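Long-range contacts in basic helix-loop-helix, putative, expressed (Oryza sativa subsp. japonica, PDB 5LW0), which binds ADP-ribose through its macrodomain, the part present here, and probably acts in ADP-ribosylation-linked repair of DNA interstrand crosslinks: residues 61-66 with 221-226; 71-76 with 101-106. One frame throughout, in Å; residues are numbered along the deposited sequence. Where two conformers were deposited one is given.

Contact 1. Residues 61-66 with 221-226; sequences DAVADI and SLFENF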
loop_
_atom_site.group_PDB
_atom_site.type_symbol
_atom_site.label_atom_id
_atom_site.label_comp_id
_atom_site.label_asym_id
_atom_site.label_seq_id
_atom_site.Cartn_x
_atom_site.Cartn_y
_atom_site.Cartn_z
ATOM N N ASP A 61 -2.306 13.577 4.296
ATOM C CA ASP A 61 -3.275 13.707 5.394
ATOM C C ASP A 61 -3.525 12.421 6.138
ATOM O O ASP A 61 -3.613 12.423 7.355
ATOM C CB ASP A 61 -4.571 14.292 4.884
ATOM C CG ASP A 61 -4.446 15.816 4.571
ATOM O OD1 ASP A 61 -3.464 16.497 5.025
ATOM O OD2 ASP A 61 -5.280 16.328 3.832
ATOM N N ALA A 62 -3.632 11.296 5.419
ATOM C CA ALA A 62 -3.875 9.985 6.072
ATOM C C ALA A 62 -2.658 9.560 6.918
ATOM O O ALA A 62 -2.794 9.005 8.002
ATOM C CB ALA A 62 -4.161 8.899 5.026
ATOM N N VAL A 63 -1.483 9.831 6.390
ATOM C CA VAL A 63 -0.227 9.521 7.115
ATOM C C VAL A 63 -0.125 10.381 8.378
ATOM O O VAL A 63 0.139 9.873 9.465
ATOM C CB VAL A 63 0.991 9.744 6.195
ATOM C CG1 VAL A 63 2.254 9.806 7.006
ATOM C CG2 VAL A 63 1.044 8.637 5.137
ATOM N N ALA A 64 -0.374 11.671 8.234
ATOM C CA ALA A 64 -0.312 12.567 9.403
ATOM C C ALA A 64 -1.301 12.092 10.471
ATOM O O ALA A 64 -0.937 12.004 11.667
ATOM C CB ALA A 64 -0.626 13.976 8.996
ATOM N N ASP A 65 -2.521 11.746 10.046
ATOM C CA ASP A 65 -3.562 11.294 10.980
ATOM C C ASP A 65 -3.145 10.022 11.736
ATOM O O ASP A 65 -3.291 9.968 12.949
ATOM C CB ASP A 65 -4.885 11.092 10.273
ATOM C CG ASP A 65 -5.587 12.445 9.871
ATOM O OD1 ASP A 65 -5.137 13.514 10.321
ATOM O OD2 ASP A 65 -6.563 12.401 9.065
ATOM N N ILE A 66 -2.609 8.979 11.051
ATOM C CA ILE A 66 -2.238 7.783 11.730
ATOM C C ILE A 66 -0.998 8.000 12.675
ATOM O O ILE A 66 -0.929 7.388 13.753
ATOM C CB ILE A 66 -2.059 6.561 10.755
ATOM C CG1 ILE A 66 -2.074 5.251 11.540
ATOM C CG2 ILE A 66 -0.767 6.629 10.003
ATOM C CD1 ILE A 66 -3.465 4.817 11.891
ATOM N N SER A 221 -7.894 2.353 6.357
ATOM C CA SER A 221 -8.126 0.960 6.553
ATOM C C SER A 221 -6.778 0.180 6.521
ATOM O O SER A 221 -6.512 -0.718 7.358
ATOM C CB SER A 221 -9.086 0.410 5.469
ATOM O OG SER A 221 -9.252 -0.989 5.638
ATOM N N LEU A 222 -5.967 0.492 5.531
ATOM C CA LEU A 222 -4.624 -0.035 5.392
ATOM C C LEU A 222 -3.809 0.181 6.672
ATOM O O LEU A 222 -3.247 -0.771 7.222
ATOM C CB LEU A 222 -3.923 0.590 4.236
ATOM C CG LEU A 222 -2.440 0.334 4.083
ATOM C CD1 LEU A 222 -2.129 -1.164 3.987
ATOM C CD2 LEU A 222 -1.893 1.123 2.926
ATOM N N PHE A 223 -3.754 1.413 7.124
ATOM C CA PHE A 223 -2.917 1.753 8.249
ATOM C C PHE A 223 -3.425 1.148 9.509
ATOM O O PHE A 223 -2.640 0.671 10.336
ATOM C CB PHE A 223 -2.754 3.246 8.386
ATOM C CG PHE A 223 -2.047 3.932 7.203
ATOM C CD1 PHE A 223 -1.148 3.293 6.382
ATOM C CD2 PHE A 223 -2.364 5.248 6.904
ATOM C CE1 PHE A 223 -0.533 3.941 5.368
ATOM C CE2 PHE A 223 -1.755 5.888 5.866
ATOM C CZ PHE A 223 -0.887 5.239 5.076
ATOM N N GLU A 224 -4.737 1.065 9.655
ATOM C CA GLU A 224 -5.340 0.402 10.844
ATOM C C GLU A 224 -5.081 -1.110 10.850
ATOM O O GLU A 224 -4.770 -1.704 11.913
ATOM C CB GLU A 224 -6.833 0.692 10.955
ATOM C CG GLU A 224 -7.159 2.084 11.407
ATOM C CD GLU A 224 -7.011 2.272 12.917
ATOM O OE1 GLU A 224 -7.076 1.279 13.672
ATOM O OE2 GLU A 224 -6.906 3.423 13.307
ATOM N N ASN A 225 -5.179 -1.751 9.698
ATOM C CA ASN A 225 -4.782 -3.168 9.596
ATOM C C ASN A 225 -3.335 -3.374 9.927
ATOM O O ASN A 225 -2.985 -4.344 10.547
ATOM C CB ASN A 225 -5.132 -3.700 8.207
ATOM C CG ASN A 225 -6.481 -4.362 8.182
ATOM O OD1 ASN A 225 -6.754 -5.263 8.999
ATOM N ND2 ASN A 225 -7.247 -4.108 7.120
ATOM N N PHE A 226 -2.480 -2.465 9.496
ATOM C CA PHE A 226 -1.062 -2.590 9.771
ATOM C C PHE A 226 -0.802 -2.458 11.282
ATOM O O PHE A 226 -0.141 -3.246 11.853
ATOM C CB PHE A 226 -0.305 -1.537 8.967
ATOM C CG PHE A 226 1.130 -1.360 9.374
ATOM C CD1 PHE A 226 2.025 -2.393 9.373
ATOM C CD2 PHE A 226 1.535 -0.125 9.813
ATOM C CE1 PHE A 226 3.379 -2.149 9.771
ATOM C CE2 PHE A 226 2.855 0.123 10.125
ATOM C CZ PHE A 226 3.730 -0.902 10.200
#

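Contact 2. Residues 71-76 with 101-106; sequences DNIRLV and SSRFFT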
loop_
_atom_site.group_PDB
_atom_site.type_symbol
_atom_site.label_atom_id
_atom_site.label_comp_id
_atom_site.label_asym_id
_atom_site.label_seq_id
_atom_site.Cartn_x
_atom_site.Cartn_y
_atom_site.Cartn_z
ATOM N N ASP A 71 2.367 5.381 18.001
ATOM C CA ASP A 71 3.744 5.424 18.119
ATOM C C ASP A 71 4.337 4.174 17.511
ATOM O O ASP A 71 3.650 3.059 17.359
ATOM C CB ASP A 71 4.195 5.454 19.637
ATOM C CG ASP A 71 4.641 6.759 20.058
ATOM O OD1 ASP A 71 4.797 7.646 19.185
ATOM O OD2 ASP A 71 4.862 6.934 21.272
ATOM N N ASN A 72 5.607 4.318 17.247
ATOM C CA ASN A 72 6.495 3.202 17.026
ATOM C C ASN A 72 6.160 2.470 15.747
ATOM O O ASN A 72 6.355 1.291 15.654
ATOM C CB ASN A 72 6.445 2.229 18.220
ATOM C CG ASN A 72 6.777 2.910 19.567
ATOM O OD1 ASN A 72 6.094 2.689 20.585
ATOM N ND2 ASN A 72 7.785 3.776 19.560
ATOM N N ILE A 73 5.549 3.170 14.803
ATOM C CA ILE A 73 5.359 2.588 13.436
ATOM C C ILE A 73 6.080 3.458 12.468
ATOM O O ILE A 73 6.298 4.633 12.706
ATOM C CB ILE A 73 3.886 2.452 13.011
ATOM C CG1 ILE A 73 3.143 3.812 13.072
ATOM C CG2 ILE A 73 3.198 1.387 13.832
ATOM C CD1 ILE A 73 1.799 3.821 12.335
ATOM N N ARG A 74 6.444 2.863 11.339
ATOM C CA ARG A 74 7.086 3.594 10.282
ATOM C C ARG A 74 6.387 3.262 8.974
ATOM O O ARG A 74 6.039 2.114 8.726
ATOM C CB ARG A 74 8.583 3.211 10.211
ATOM C CG ARG A 74 9.376 3.999 9.220
ATOM C CD ARG A 74 10.900 3.682 9.373
ATOM N NE ARG A 74 11.206 2.290 9.035
ATOM C CZ ARG A 74 12.428 1.830 8.820
ATOM N NH1 ARG A 74 13.460 2.704 8.842
ATOM N NH2 ARG A 74 12.605 0.538 8.463
ATOM N N LEU A 75 6.169 4.294 8.156
ATOM C CA LEU A 75 5.416 4.166 6.909
ATOM C C LEU A 75 6.284 4.614 5.753
ATOM O O LEU A 75 6.867 5.667 5.803
ATOM C CB LEU A 75 4.167 5.054 6.968
ATOM C CG LEU A 75 3.238 4.773 8.167
ATOM C CD1 LEU A 75 2.118 5.828 8.235
ATOM C CD2 LEU A 75 2.641 3.420 8.058
ATOM N N VAL A 76 6.333 3.822 4.704
ATOM C CA VAL A 76 7.231 4.112 3.569
ATOM C C VAL A 76 6.403 3.999 2.246
ATOM O O VAL A 76 5.888 2.955 1.936
ATOM C CB VAL A 76 8.433 3.151 3.488
ATOM C CG1 VAL A 76 9.325 3.543 2.330
ATOM C CG2 VAL A 76 9.202 3.133 4.766
ATOM N N SER A 101 9.952 12.910 9.606
ATOM C CA SER A 101 10.635 12.201 8.542
ATOM C C SER A 101 11.406 10.947 8.989
ATOM O O SER A 101 11.887 10.205 8.150
ATOM C CB SER A 101 11.607 13.175 7.880
ATOM O OG SER A 101 12.418 13.739 8.925
ATOM N N SER A 102 11.454 10.648 10.283
ATOM C CA SER A 102 11.856 9.317 10.704
ATOM C C SER A 102 10.740 8.310 10.672
ATOM O O SER A 102 11.005 7.129 10.701
ATOM C CB SER A 102 12.487 9.342 12.099
ATOM O OG SER A 102 11.508 9.552 13.116
ATOM N N ARG A 103 9.491 8.789 10.665
ATOM C CA ARG A 103 8.340 7.907 10.780
ATOM C C ARG A 103 7.635 7.729 9.429
ATOM O O ARG A 103 6.905 6.789 9.278
ATOM C CB ARG A 103 7.377 8.463 11.813
ATOM C CG ARG A 103 8.065 8.694 13.148
ATOM C CD ARG A 103 7.101 8.921 14.255
ATOM N NE ARG A 103 6.469 7.685 14.399
ATOM C CZ ARG A 103 5.245 7.522 14.739
ATOM N NH1 ARG A 103 4.461 8.587 15.125
ATOM N NH2 ARG A 103 4.807 6.307 14.741
ATOM N N PHE A 104 7.801 8.689 8.511
ATOM C CA PHE A 104 7.315 8.533 7.120
ATOM C C PHE A 104 8.364 9.051 6.167
ATOM O O PHE A 104 8.933 10.166 6.361
ATOM C CB PHE A 104 6.034 9.369 6.882
ATOM C CG PHE A 104 5.625 9.437 5.445
ATOM C CD1 PHE A 104 5.105 8.309 4.840
ATOM C CD2 PHE A 104 5.950 10.547 4.671
ATOM C CE1 PHE A 104 4.816 8.314 3.483
ATOM C CE2 PHE A 104 5.691 10.557 3.306
ATOM C CZ PHE A 104 5.130 9.421 2.718
ATOM N N PHE A 105 8.606 8.306 5.103
ATOM C CA PHE A 105 9.388 8.778 4.014
ATOM C C PHE A 105 9.018 8.095 2.728
ATOM O O PHE A 105 8.302 7.106 2.750
ATOM C CB PHE A 105 10.890 8.736 4.287
ATOM C CG PHE A 105 11.405 7.434 4.723
ATOM C CD1 PHE A 105 11.770 6.450 3.801
ATOM C CD2 PHE A 105 11.572 7.176 6.067
ATOM C CE1 PHE A 105 12.337 5.252 4.219
ATOM C CE2 PHE A 105 12.094 5.970 6.499
ATOM C CZ PHE A 105 12.470 4.992 5.560
ATOM N N THR A 106 9.500 8.634 1.605
ATOM C CA THR A 106 9.284 7.986 0.281
ATOM C C THR A 106 10.535 7.204 -0.074
ATOM O O THR A 106 11.647 7.512 0.420
ATOM C CB THR A 106 9.004 9.000 -0.811
ATOM O OG1 THR A 106 10.158 9.838 -1.043
ATOM C CG2 THR A 106 7.777 9.858 -0.512
HETATM O O HOH W 1 13.333 5.765 10.274
#

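Contact 1. Residues 61-66 with 221-226
Where residues 61-66 meet residues 221-226, two helical segments run in roughly the same direction, inclined by 33° with their axes 10.6 Å apart, an interval spanned mainly by Phe223 and Ile66. Phe223 is the chief of these. Its CG stands anti to the carbonyl carbon (chi1 -63°), which sends the ring across to the other helix, where Ala62, Val63 and Ile66 meet it. Ile66 crosses it near the root: CG2 lies 3.7 Å from Phe223 CD2, while CG1 rests 3.8 Å from Phe223 CB. Farther out, Val63 CG2 approaches Phe223 CZ at 3.9 Å, and the small Ala62 admits the ring, its CB 3.9 Å from Phe223 CE2. With an alanine at Phe223 the ring would be gone, which is likely to open a gap beside Ile66 CG2, Val63 CG2 and Ala62 CB and to take away the edge-to-face partner of Phe40. At the margin, in one of two conformers, Glu224 OE2 lies near Ile66 CD1. No hydrogen bond joins the segments, and the contact is essentially apolar. Helices 52-69 and 208-230 here pack on the central sheet of the macrodomain: Phe223 meets Phe40 edge-to-face, and both Ile66 and Phe223 rest on Leu75 of strand 74-79.

Contact 2. Residues 71-76 with 101-106
Residues 71-76 and 101-106 form a parallel strand pairing preceded by a loop contact, at the margin of the macrodomain sheet, where strand 104-108 is outermost. The strands belong to a beta-alpha-beta unit whose crossover includes helix 85-96. Leu75 pairs with Phe104 and Val76 with Phe105. Leu75 uses both its backbone polar atoms on residues 101-106, either side of Phe104: its N donates to Arg103 O at 2.8 Å, and its O accepts from Phe105 N at 3.2 Å.

Ahead of the strands, Arg103 reaches back along the loop. With its chain bent at chi3 (68°), Arg103 NH2 lies 3.0 Å from Ile73 O, a hydrogen bond bent to 140° at the hydrogen, with the oxygen tilted out of the guanidinium plane. The same NH2 also hydrogen-bonds to Tyr70 O, and NH1 to Leu67 O, so backbone carbonyls fix the group's rotation. Asp71 OD1 lies over one guanidinium face, 4.2 Å from Arg103 NH1, where it can contribute only by charge.

Side chains separate by sheet face. On one, Val76 CG2 sits over the Phe105 ring in a CH-pi contact, 4.1 Å from the ring centroid. There too, in one of two conformers, Arg74 CD lies 3.9 Å from Phe105 CE2, with its guanidinium plane perpendicular to that ring and NE hydrogen-bonded to Thr37 OG1. On the other, Leu75 CB meets Phe104 CD1 at 4.0 Å. These two residues face helix 52-69, Leu75 also meeting helix 208-230 and Phe104 helix 85-96, while strand 37-40 flanks strand 74-79 on its other edge.

Overall arrangement
The two contacts illustrate how an alpha/beta fold divides its labour between layers. Contact 1 is a buried helix-helix interface built from apolar side chains; contact 2, partly buried, is held by backbone hydrogen bonds and by an arginine gripping carbonyls at the sheet margin. They share one core: Ile66 CG2 packs 3.5 Å from Leu75 CD1, and Val63 CG1 lies 3.7 Å from Phe104 CG, so helix 52-69 serves both. Phe226 extends this layer from helix 208-230 onto Ile73 and Leu75. The Leu75–Phe104 face of contact 2 thus joins the core of contact 1, whereas its Arg74–Phe105 side is more exposed and includes a water hydrogen-bonded to Ser102 O and only weakly to Arg74.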